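Local coordinates for protein putative branched-chain amino acid ABC transporter (Chromobacterium violaceum, PDB 4PYR) that binds glutathione and is probably an LppC-type lipoprotein of periplasmic-binding-protein fold, perhaps with an enzyme-regulating role, at residues L99-Q112 with L282-L294. Sequence-based numbering, arbitrary orientation.
Sequences LYSLSLIVEGEARQ and LKLGRDRAFERQL. With GSH (glutathione), chain B.
Ser101 and Ala289 run side by side in a single parallel bridge: Ser101 N donates to Arg288 O at 2.9 Å, and Ser101 O receives Phe290 N at 2.8 Å in a nearly straight bond. Beyond this point the chains separate, and water 1 spans the gap between Ser103 N and Phe290 O. Helix 106-112 then passes strand 290-293, with their axes 8.9 Å apart at closest approach and 44° between their directions.

At one end of the bridge, the Arg288 side chain crosses that of Tyr100 at about a right angle, CD near CE1; a bend at chi3 (-53°) brings NE to Leu99 O at 2.8 Å, with the acceptor in the guanidinium plane. Leu284 CD2 meets the edge of the Tyr100 ring 3.6 Å from CE1, while its CD1 lies over a face of Phe290. Leu102 CD1 touches both Leu282 CD1 and Phe290 CB.

Toward the helix, Arg292 takes over. Its NH2 forms a salt bridge with Glu109 OE2 at 2.9 Å, using the anti lone pair of that oxygen, and Leu104 CD2 covers one guanidinium face 3.8 Å from CZ. Waters 2 and 3 link the guanidinium to Ser103 O and Ile105 O; water 4 joins NH1 to Glu109 OE2. Gln112 OE1, ending an extended side chain, accepts Leu294 N at 2.7 Å on an in-plane lone pair.

Strand 99-101 edges the parallel sheet, bonded to 83-85, whereas 290-298 belongs to the mixed sheet. Residues 102-105 lead into helix 106-119 and on to strand 125-129 of the mixed sheet, consistent with an interlobe crossover of a type I periplasmic-binding-protein fold; Ser103, Leu104 and Ile105 line the glutathione pocket. Helix 245-265 packs against Leu102 and Leu104, Ser203 holds Glu109 OE1, and helix 133-150 touches Val106 and Glu107.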
ATOM      1  N   LEU A  99      16.149  -0.247 -10.522  1.00 29.55           N
ATOM      2  CA  LEU A  99      14.785  -0.752 -10.397  1.00 26.70           C
ATOM      3  C   LEU A  99      14.295  -0.672  -8.966  1.00 23.58           C
ATOM      4  O   LEU A  99      14.843  -1.273  -8.078  1.00 27.82           O
ATOM      5  CB  LEU A  99      14.707  -2.199 -10.911  1.00 28.94           C
ATOM      6  CG  LEU A  99      13.318  -2.846 -10.900  1.00 29.53           C
ATOM      7  CD1 LEU A  99      12.315  -1.965 -11.651  1.00 30.77           C
ATOM      8  CD2 LEU A  99      13.331  -4.278 -11.432  1.00 31.67           C
ATOM      9  N   TYR A 100      13.152   0.062  -8.804  1.00 25.16           N
ATOM     10  CA  TYR A 100      12.594   0.365  -7.492  1.00 24.26           C
ATOM     11  C   TYR A 100      11.126  -0.086  -7.516  1.00 21.94           C
ATOM     12  O   TYR A 100      10.589  -0.395  -8.572  1.00 21.67           O
ATOM     13  CB  TYR A 100      12.623   1.894  -7.222  1.00 24.26           C
ATOM     14  CG  TYR A 100      14.026   2.494  -7.266  1.00 26.25           C
ATOM     15  CD1 TYR A 100      14.775   2.578  -6.120  1.00 26.67           C
ATOM     16  CD2 TYR A 100      14.548   3.006  -8.451  1.00 24.53           C
ATOM     17  CE1 TYR A 100      16.086   3.090  -6.149  1.00 31.75           C
ATOM     18  CE2 TYR A 100      15.839   3.541  -8.494  1.00 29.98           C
ATOM     19  CZ  TYR A 100      16.586   3.587  -7.346  1.00 27.68           C
ATOM     20  OH  TYR A 100      17.869   4.126  -7.377  1.00 34.13           O
ATOM     21  N   SER A 101      10.516  -0.142  -6.339  1.00 22.98           N
ATOM     22  CA  SER A 101       9.098  -0.541  -6.227  1.00 24.90           C
ATOM     23  C   SER A 101       8.364   0.445  -5.336  1.00 22.79           C
ATOM     24  O   SER A 101       8.890   0.871  -4.333  1.00 22.25           O
ATOM     25  CB  SER A 101       8.966  -1.953  -5.611  1.00 28.54           C
ATOM     26  OG  SER A 101       7.601  -2.282  -5.352  1.00 37.14           O
ATOM     27  N   LEU A 102       7.122   0.770  -5.710  1.00 20.95           N
ATOM     28  CA  LEU A 102       6.148   1.386  -4.793  1.00 21.80           C
ATOM     29  C   LEU A 102       4.872   0.580  -4.949  1.00 20.26           C
ATOM     30  O   LEU A 102       4.405   0.437  -6.041  1.00 21.26           O
ATOM     31  CB  LEU A 102       5.852   2.832  -5.162  1.00 21.02           C
ATOM     32  CG  LEU A 102       4.769   3.528  -4.310  1.00 21.12           C
ATOM     33  CD1 LEU A 102       5.146   3.647  -2.835  1.00 22.78           C
ATOM     34  CD2 LEU A 102       4.449   4.899  -4.845  1.00 21.49           C
ATOM     35  N   SER A 103       4.357   0.085  -3.846  1.00 21.13           N
ATOM     36  CA  SER A 103       3.162  -0.769  -3.887  1.00 25.31           C
ATOM     37  C   SER A 103       2.372  -0.625  -2.593  1.00 24.71           C
ATOM     38  O   SER A 103       2.781   0.081  -1.671  1.00 24.28           O
ATOM     39  CB  SER A 103       3.577  -2.245  -4.112  1.00 25.67           C
ATOM     40  OG  SER A 103       4.123  -2.811  -2.938  1.00 27.38           O
ATOM     41  N   LEU A 104       1.238  -1.312  -2.531  1.00 25.44           N
ATOM     42  CA  LEU A 104       0.390  -1.272  -1.351  1.00 25.81           C
ATOM     43  C   LEU A 104       0.521  -2.552  -0.531  1.00 28.90           C
ATOM     44  O   LEU A 104      -0.431  -2.975   0.106  1.00 31.93           O
ATOM     45  CB  LEU A 104      -1.071  -1.044  -1.798  1.00 27.35           C
ATOM     46  CG  LEU A 104      -1.232   0.194  -2.668  1.00 26.94           C
ATOM     47  CD1 LEU A 104      -2.688   0.334  -3.069  1.00 29.99           C
ATOM     48  CD2 LEU A 104      -0.704   1.460  -1.981  1.00 25.17           C
ATOM     49  N   ILE A 105       1.712  -3.131  -0.481  1.00 28.04           N
ATOM     50  CA  ILE A 105       1.888  -4.450   0.186  1.00 26.80           C
ATOM     51  C   ILE A 105       1.343  -4.476   1.594  1.00 24.76           C
ATOM     52  O   ILE A 105       1.729  -3.688   2.473  1.00 25.25           O
ATOM     53  CB  ILE A 105       3.364  -4.912   0.265  1.00 31.64           C
ATOM     54  CG1 ILE A 105       4.304  -3.815   0.771  1.00 35.10           C
ATOM     55  CG2 ILE A 105       3.812  -5.439  -1.070  1.00 38.92           C
ATOM     56  CD1 ILE A 105       5.652  -4.382   1.178  1.00 38.40           C
ATOM     57  N   VAL A 106       0.469  -5.432   1.840  1.00 27.01           N
ATOM     58  CA  VAL A 106      -0.262  -5.461   3.077  1.00 27.94           C
ATOM     59  C   VAL A 106       0.565  -5.731   4.305  1.00 21.04           C
ATOM     60  O   VAL A 106       0.231  -5.231   5.388  1.00 20.05           O
ATOM     61  CB  VAL A 106      -1.415  -6.445   2.964  1.00 28.04           C
ATOM     62  CG1 VAL A 106      -2.287  -6.008   1.790  1.00 28.37           C
ATOM     63  CG2 VAL A 106      -0.898  -7.893   2.835  1.00 28.60           C
ATOM     64  N   GLU A 107       1.646  -6.504   4.153  1.00 22.19           N
ATOM     65  CA  GLU A 107       2.482  -6.829   5.288  1.00 22.25           C
ATOM     66  C   GLU A 107       3.029  -5.562   5.920  1.00 19.30           C
ATOM     67  O   GLU A 107       3.229  -5.501   7.139  1.00 21.22           O
ATOM     68  CB  GLU A 107       3.636  -7.734   4.857  1.00 23.86           C
ATOM     69  CG  GLU A 107       3.265  -9.211   4.739  1.00 26.16           C
ATOM     70  CD  GLU A 107       2.725  -9.606   3.393  1.00 25.66           C
ATOM     71  OE1 GLU A 107       2.502  -8.734   2.521  1.00 31.02           O
ATOM     72  OE2 GLU A 107       2.478 -10.819   3.192  1.00 30.20           O
ATOM     73  N   GLY A 108       3.310  -4.548   5.081  1.00 21.50           N
ATOM     74  CA  GLY A 108       3.775  -3.274   5.584  1.00 19.80           C
ATOM     75  C   GLY A 108       2.808  -2.628   6.555  1.00 19.51           C
ATOM     76  O   GLY A 108       3.200  -2.081   7.559  1.00 20.36           O
ATOM     77  N   GLU A 109       1.528  -2.763   6.295  1.00 19.62           N
ATOM     78  CA  GLU A 109       0.566  -2.166   7.190  1.00 18.36           C
ATOM     79  C   GLU A 109       0.467  -2.974   8.494  1.00 18.04           C
ATOM     80  O   GLU A 109       0.382  -2.409   9.592  1.00 17.47           O
ATOM     81  CB  GLU A 109      -0.787  -2.070   6.493  1.00 18.35           C
ATOM     82  CG  GLU A 109      -0.767  -1.166   5.275  1.00 20.80           C
ATOM     83  CD  GLU A 109      -2.137  -0.850   4.725  1.00 21.53           C
ATOM     84  OE1 GLU A 109      -3.110  -1.214   5.410  1.00 22.56           O
ATOM     85  OE2 GLU A 109      -2.200  -0.193   3.661  1.00 21.92           O
ATOM     86  N   ALA A 110       0.577  -4.305   8.388  1.00 16.84           N
ATOM     87  CA  ALA A 110       0.529  -5.141   9.591  1.00 16.91           C
ATOM     88  C   ALA A 110       1.687  -4.823  10.501  1.00 17.12           C
ATOM     89  O   ALA A 110       1.510  -4.748  11.709  1.00 16.68           O
ATOM     90  CB  ALA A 110       0.537  -6.610   9.220  1.00 17.61           C
ATOM     91  N   ARG A 111       2.887  -4.651   9.909  1.00 18.33           N
ATOM     92  CA  ARG A 111       4.047  -4.362  10.722  1.00 19.80           C
ATOM     93  C   ARG A 111       3.866  -3.028  11.450  1.00 19.35           C
ATOM     94  O   ARG A 111       4.138  -2.894  12.647  1.00 21.58           O
ATOM     95  CB  ARG A 111       5.275  -4.314   9.829  1.00 22.21           C
ATOM     96  CG  ARG A 111       5.754  -5.674   9.398  1.00 23.30           C
ATOM     97  CD  ARG A 111       7.164  -5.525   8.826  1.00 29.47           C
ATOM     98  NE  ARG A 111       7.074  -5.168   7.419  1.00 29.91           N
ATOM     99  CZ  ARG A 111       6.815  -6.049   6.450  1.00 25.46           C
ATOM    100  NH1 ARG A 111       6.654  -7.350   6.723  1.00 37.89           N
ATOM    101  NH2 ARG A 111       6.736  -5.633   5.201  1.00 34.09           N
ATOM    102  N   GLN A 112       3.440  -2.009  10.721  1.00 19.16           N
ATOM    103  CA  GLN A 112       3.160  -0.763  11.345  1.00 20.49           C
ATOM    104  C   GLN A 112       2.128  -0.803  12.433  1.00 18.57           C
ATOM    105  O   GLN A 112       2.316  -0.169  13.466  1.00 23.10           O
ATOM    106  CB  GLN A 112       2.747   0.215  10.307  1.00 21.86           C
ATOM    107  CG  GLN A 112       3.960   0.662   9.509  1.00 26.99           C
ATOM    108  CD  GLN A 112       3.501   1.670   8.517  1.00 29.63           C
ATOM    109  OE1 GLN A 112       3.012   2.751   8.911  1.00 31.62           O
ATOM    110  NE2 GLN A 112       3.548   1.302   7.224  1.00 34.35           N
ATOM    111  N   LEU A 282       7.253   8.149   2.567  1.00 20.40           N
ATOM    112  CA  LEU A 282       7.982   7.170   1.800  1.00 18.79           C
ATOM    113  C   LEU A 282       9.493   7.337   1.963  1.00 20.65           C
ATOM    114  O   LEU A 282      10.017   8.434   1.973  1.00 21.03           O
ATOM    115  CB  LEU A 282       7.670   7.335   0.325  1.00 21.62           C
ATOM    116  CG  LEU A 282       6.185   7.390  -0.005  1.00 19.62           C
ATOM    117  CD1 LEU A 282       5.984   7.472  -1.487  1.00 23.44           C
ATOM    118  CD2 LEU A 282       5.521   6.144   0.507  1.00 21.27           C
ATOM    119  N   LYS A 283      10.150   6.197   2.063  1.00 20.04           N
ATOM    120  CA  LYS A 283      11.611   6.096   2.072  1.00 22.70           C
ATOM    121  C   LYS A 283      12.024   4.687   1.661  1.00 22.59           C
ATOM    122  O   LYS A 283      11.256   3.728   1.828  1.00 21.76           O
ATOM    123  CB  LYS A 283      12.181   6.475   3.437  1.00 24.96           C
ATOM    124  CG  LYS A 283      12.017   5.462   4.556  1.00 28.52           C
ATOM    125  CD  LYS A 283      12.843   5.904   5.781  1.00 32.69           C
ATOM    126  CE  LYS A 283      12.042   6.631   6.845  1.00 41.25           C
ATOM    127  NZ  LYS A 283      11.275   7.798   6.328  1.00 54.01           N
ATOM    128  N   LEU A 284      13.227   4.560   1.107  1.00 26.52           N
ATOM    129  CA  LEU A 284      13.623   3.294   0.515  1.00 24.24           C
ATOM    130  C   LEU A 284      13.984   2.324   1.627  1.00 25.88           C
ATOM    131  O   LEU A 284      14.693   2.692   2.587  1.00 29.20           O
ATOM    132  CB  LEU A 284      14.809   3.518  -0.424  1.00 29.50           C
ATOM    133  CG  LEU A 284      15.000   2.632  -1.626  1.00 28.39           C
ATOM    134  CD1 LEU A 284      13.708   2.522  -2.419  1.00 30.47           C
ATOM    135  CD2 LEU A 284      16.125   3.145  -2.510  1.00 32.41           C
ATOM    136  N   GLY A 285      13.533   1.084   1.473  1.00 26.62           N
ATOM    137  CA  GLY A 285      13.829  -0.025   2.395  1.00 27.92           C
ATOM    138  C   GLY A 285      14.207  -1.274   1.635  1.00 29.55           C
ATOM    139  O   GLY A 285      14.803  -1.213   0.547  1.00 29.19           O
ATOM    140  N   ARG A 286      13.891  -2.425   2.221  1.00 31.67           N
ATOM    141  CA  ARG A 286      14.278  -3.705   1.647  1.00 34.87           C
ATOM    142  C   ARG A 286      13.803  -3.923   0.218  1.00 38.78           C
ATOM    143  O   ARG A 286      12.711  -3.497  -0.144  1.00 33.56           O
ATOM    144  CB  ARG A 286      13.747  -4.846   2.499  1.00 38.87           C
ATOM    145  CG  ARG A 286      12.268  -4.810   2.818  1.00 40.27           C
ATOM    146  CD  ARG A 286      11.779  -6.212   3.143  1.00 48.56           C
ATOM    147  NE  ARG A 286      12.836  -7.024   3.690  1.00 46.82           N
ATOM    148  N   ASP A 287      14.613  -4.614  -0.581  1.00 40.28           N
ATOM    149  CA  ASP A 287      14.170  -4.978  -1.934  1.00 41.69           C
ATOM    150  C   ASP A 287      14.003  -3.694  -2.808  1.00 34.47           C
ATOM    151  O   ASP A 287      13.264  -3.725  -3.773  1.00 41.60           O
ATOM    152  CB  ASP A 287      12.808  -5.768  -1.883  1.00 38.59           C
ATOM    153  CG  ASP A 287      12.947  -7.245  -1.454  1.00 39.08           C
ATOM    154  OD1 ASP A 287      13.524  -8.043  -2.209  1.00 47.05           O
ATOM    155  OD2 ASP A 287      12.391  -7.644  -0.391  1.00 41.60           O
ATOM    156  N   ARG A 288      14.719  -2.600  -2.487  1.00 32.32           N
ATOM    157  CA  ARG A 288      14.566  -1.301  -3.194  1.00 32.18           C
ATOM    158  C   ARG A 288      13.070  -0.932  -3.334  1.00 29.00           C
ATOM    159  O   ARG A 288      12.645  -0.326  -4.342  1.00 24.64           O
ATOM    160  CB  ARG A 288      15.230  -1.306  -4.580  1.00 35.57           C
ATOM    161  CG  ARG A 288      16.687  -0.826  -4.595  1.00 38.60           C
ATOM    162  CD  ARG A 288      17.253  -0.862  -6.016  1.00 38.32           C
ATOM    163  NE  ARG A 288      17.056  -2.185  -6.598  1.00 39.68           N
ATOM    164  CZ  ARG A 288      17.744  -3.265  -6.279  1.00 36.90           C
ATOM    165  NH1 ARG A 288      18.745  -3.184  -5.417  1.00 48.90           N
ATOM    166  NH2 ARG A 288      17.470  -4.436  -6.855  1.00 46.51           N
ATOM    167  N   ALA A 289      12.309  -1.266  -2.295  1.00 26.44           N
ATOM    168  CA  ALA A 289      10.901  -0.885  -2.227  1.00 24.31           C
ATOM    169  C   ALA A 289      10.810   0.346  -1.338  1.00 25.05           C
ATOM    170  O   ALA A 289      11.460   0.411  -0.278  1.00 24.19           O
ATOM    171  CB  ALA A 289      10.055  -2.016  -1.648  1.00 24.98           C
ATOM    172  N   PHE A 290      10.011   1.312  -1.771  1.00 23.60           N
ATOM    173  CA  PHE A 290       9.711   2.488  -0.963  1.00 24.35           C
ATOM    174  C   PHE A 290       8.707   2.046   0.050  1.00 30.03           C
ATOM    175  O   PHE A 290       7.614   1.634  -0.331  1.00 32.91           O
ATOM    176  CB  PHE A 290       9.165   3.621  -1.819  1.00 23.08           C
ATOM    177  CG  PHE A 290      10.215   4.358  -2.545  1.00 23.12           C
ATOM    178  CD1 PHE A 290      10.913   5.375  -1.910  1.00 23.06           C
ATOM    179  CD2 PHE A 290      10.577   3.995  -3.842  1.00 24.69           C
ATOM    180  CE1 PHE A 290      11.968   6.015  -2.556  1.00 24.86           C
ATOM    181  CE2 PHE A 290      11.618   4.641  -4.492  1.00 27.43           C
ATOM    182  CZ  PHE A 290      12.312   5.652  -3.856  1.00 26.58           C
ATOM    183  N   GLU A 291       9.089   2.025   1.320  1.00 25.37           N
ATOM    184  CA  GLU A 291       8.159   1.659   2.344  1.00 26.18           C
ATOM    185  C   GLU A 291       7.307   2.859   2.742  1.00 22.12           C
ATOM    186  O   GLU A 291       7.711   4.003   2.559  1.00 21.96           O
ATOM    187  CB  GLU A 291       8.853   0.974   3.503  1.00 34.48           C
ATOM    188  CG  GLU A 291       9.638  -0.257   3.041  1.00 35.20           C
ATOM    189  CD  GLU A 291      10.483  -0.880   4.127  1.00 40.43           C
ATOM    190  OE1 GLU A 291      10.774  -0.186   5.143  1.00 43.63           O
ATOM    191  OE2 GLU A 291      10.860  -2.070   3.947  1.00 46.05           O
ATOM    192  N   ARG A 292       6.092   2.572   3.191  1.00 24.59           N
ATOM    193  CA  ARG A 292       5.062   3.562   3.415  1.00 23.72           C
ATOM    194  C   ARG A 292       4.686   3.604   4.877  1.00 25.85           C
ATOM    195  O   ARG A 292       4.121   2.640   5.409  1.00 31.19           O
ATOM    196  CB  ARG A 292       3.757   3.220   2.691  1.00 24.33           C
ATOM    197  CG  ARG A 292       3.702   3.300   1.190  1.00 27.99           C
ATOM    198  CD  ARG A 292       2.254   3.241   0.744  1.00 25.92           C
ATOM    199  NE  ARG A 292       1.620   2.020   1.180  1.00 22.93           N
ATOM    200  CZ  ARG A 292       0.374   1.897   1.675  1.00 21.30           C
ATOM    201  NH1 ARG A 292      -0.413   2.941   1.874  1.00 18.90           N
ATOM    202  NH2 ARG A 292      -0.047   0.701   2.003  1.00 21.01           N
ATOM    203  N   GLN A 293       4.944   4.740   5.503  1.00 19.28           N
ATOM    204  CA  GLN A 293       4.655   4.954   6.916  1.00 19.65           C
ATOM    205  C   GLN A 293       3.330   5.691   6.974  1.00 19.41           C
ATOM    206  O   GLN A 293       3.168   6.734   6.343  1.00 18.86           O
ATOM    207  CB  GLN A 293       5.756   5.776   7.528  1.00 25.00           C
ATOM    208  CG  GLN A 293       6.113   5.457   8.950  1.00 29.37           C
ATOM    209  CD  GLN A 293       7.301   6.265   9.405  1.00 32.04           C
ATOM    210  OE1 GLN A 293       8.364   5.715   9.796  1.00 35.81           O
ATOM    211  NE2 GLN A 293       7.184   7.581   9.265  1.00 32.89           N
ATOM    212  N   LEU A 294       2.374   5.143   7.721  1.00 19.60           N
ATOM    213  CA  LEU A 294       0.995   5.607   7.639  1.00 18.06           C
ATOM    214  C   LEU A 294       0.539   6.256   8.946  1.00 19.04           C
ATOM    215  O   LEU A 294       0.874   5.775  10.032  1.00 21.29           O
ATOM    216  CB  LEU A 294       0.034   4.451   7.375  1.00 20.57           C
ATOM    217  CG  LEU A 294       0.247   3.667   6.084  1.00 22.08           C
ATOM    218  CD1 LEU A 294      -0.809   2.574   6.025  1.00 22.85           C
ATOM    219  CD2 LEU A 294       0.169   4.548   4.862  1.00 20.53           C
TER
HETATM  220  N1  GSH B 401       4.690 -11.266  -2.160  1.00 38.10           N
HETATM  221  CA1 GSH B 401       3.289 -11.521  -1.905  1.00 37.78           C
HETATM  222  C1  GSH B 401       3.075 -12.793  -1.112  1.00 36.28           C
HETATM  223  O11 GSH B 401       3.649 -12.961  -0.001  1.00 39.60           O
HETATM  224  O12 GSH B 401       2.280 -13.649  -1.567  1.00 45.47           O
HETATM  225  CB1 GSH B 401       2.509 -11.590  -3.225  1.00 36.77           C
HETATM  226  CG1 GSH B 401       2.656 -10.342  -4.094  1.00 35.67           C
HETATM  227  CD1 GSH B 401       2.062  -9.145  -3.416  1.00 36.57           C
HETATM  228  OE1 GSH B 401       1.692  -9.241  -2.254  1.00 34.84           O
HETATM  229  N2  GSH B 401       1.982  -8.039  -4.188  1.00 39.56           N
HETATM  230  CA2 GSH B 401       1.438  -6.739  -3.772  1.00 40.65           C
HETATM  231  C2  GSH B 401       0.119  -6.511  -4.446  1.00 44.59           C
HETATM  232  O2  GSH B 401      -0.449  -7.598  -4.602  1.00 47.15           O
HETATM  233  CB2 GSH B 401       2.438  -5.646  -4.098  1.00 43.88           C
HETATM  234  SG2 GSH B 401       4.089  -6.324  -4.165  1.00 47.24           S
HETATM  235  N3  GSH B 401      -0.418  -5.301  -4.854  1.00 38.98           N
HETATM  236  CA3 GSH B 401       0.007  -3.888  -4.621  1.00 40.09           C
HETATM  237  C3  GSH B 401       0.004  -2.951  -5.832  1.00 42.73           C
HETATM  238  O31 GSH B 401      -0.231  -1.709  -5.688  1.00 36.61           O
HETATM  239  O32 GSH B 401       0.232  -3.437  -6.958  1.00 36.41           O
HETATM  240  O   HOH W   1       6.169  -0.088  -1.483  1.00 25.54           O
HETATM  241  O   HOH W   2       4.057  -0.123   0.872  1.00 31.45           O
HETATM  242  O   HOH W   3       2.141  -1.076   2.232  1.00 25.47           O
HETATM  243  O   HOH W   4      -3.237   2.242   2.861  1.00 23.02           O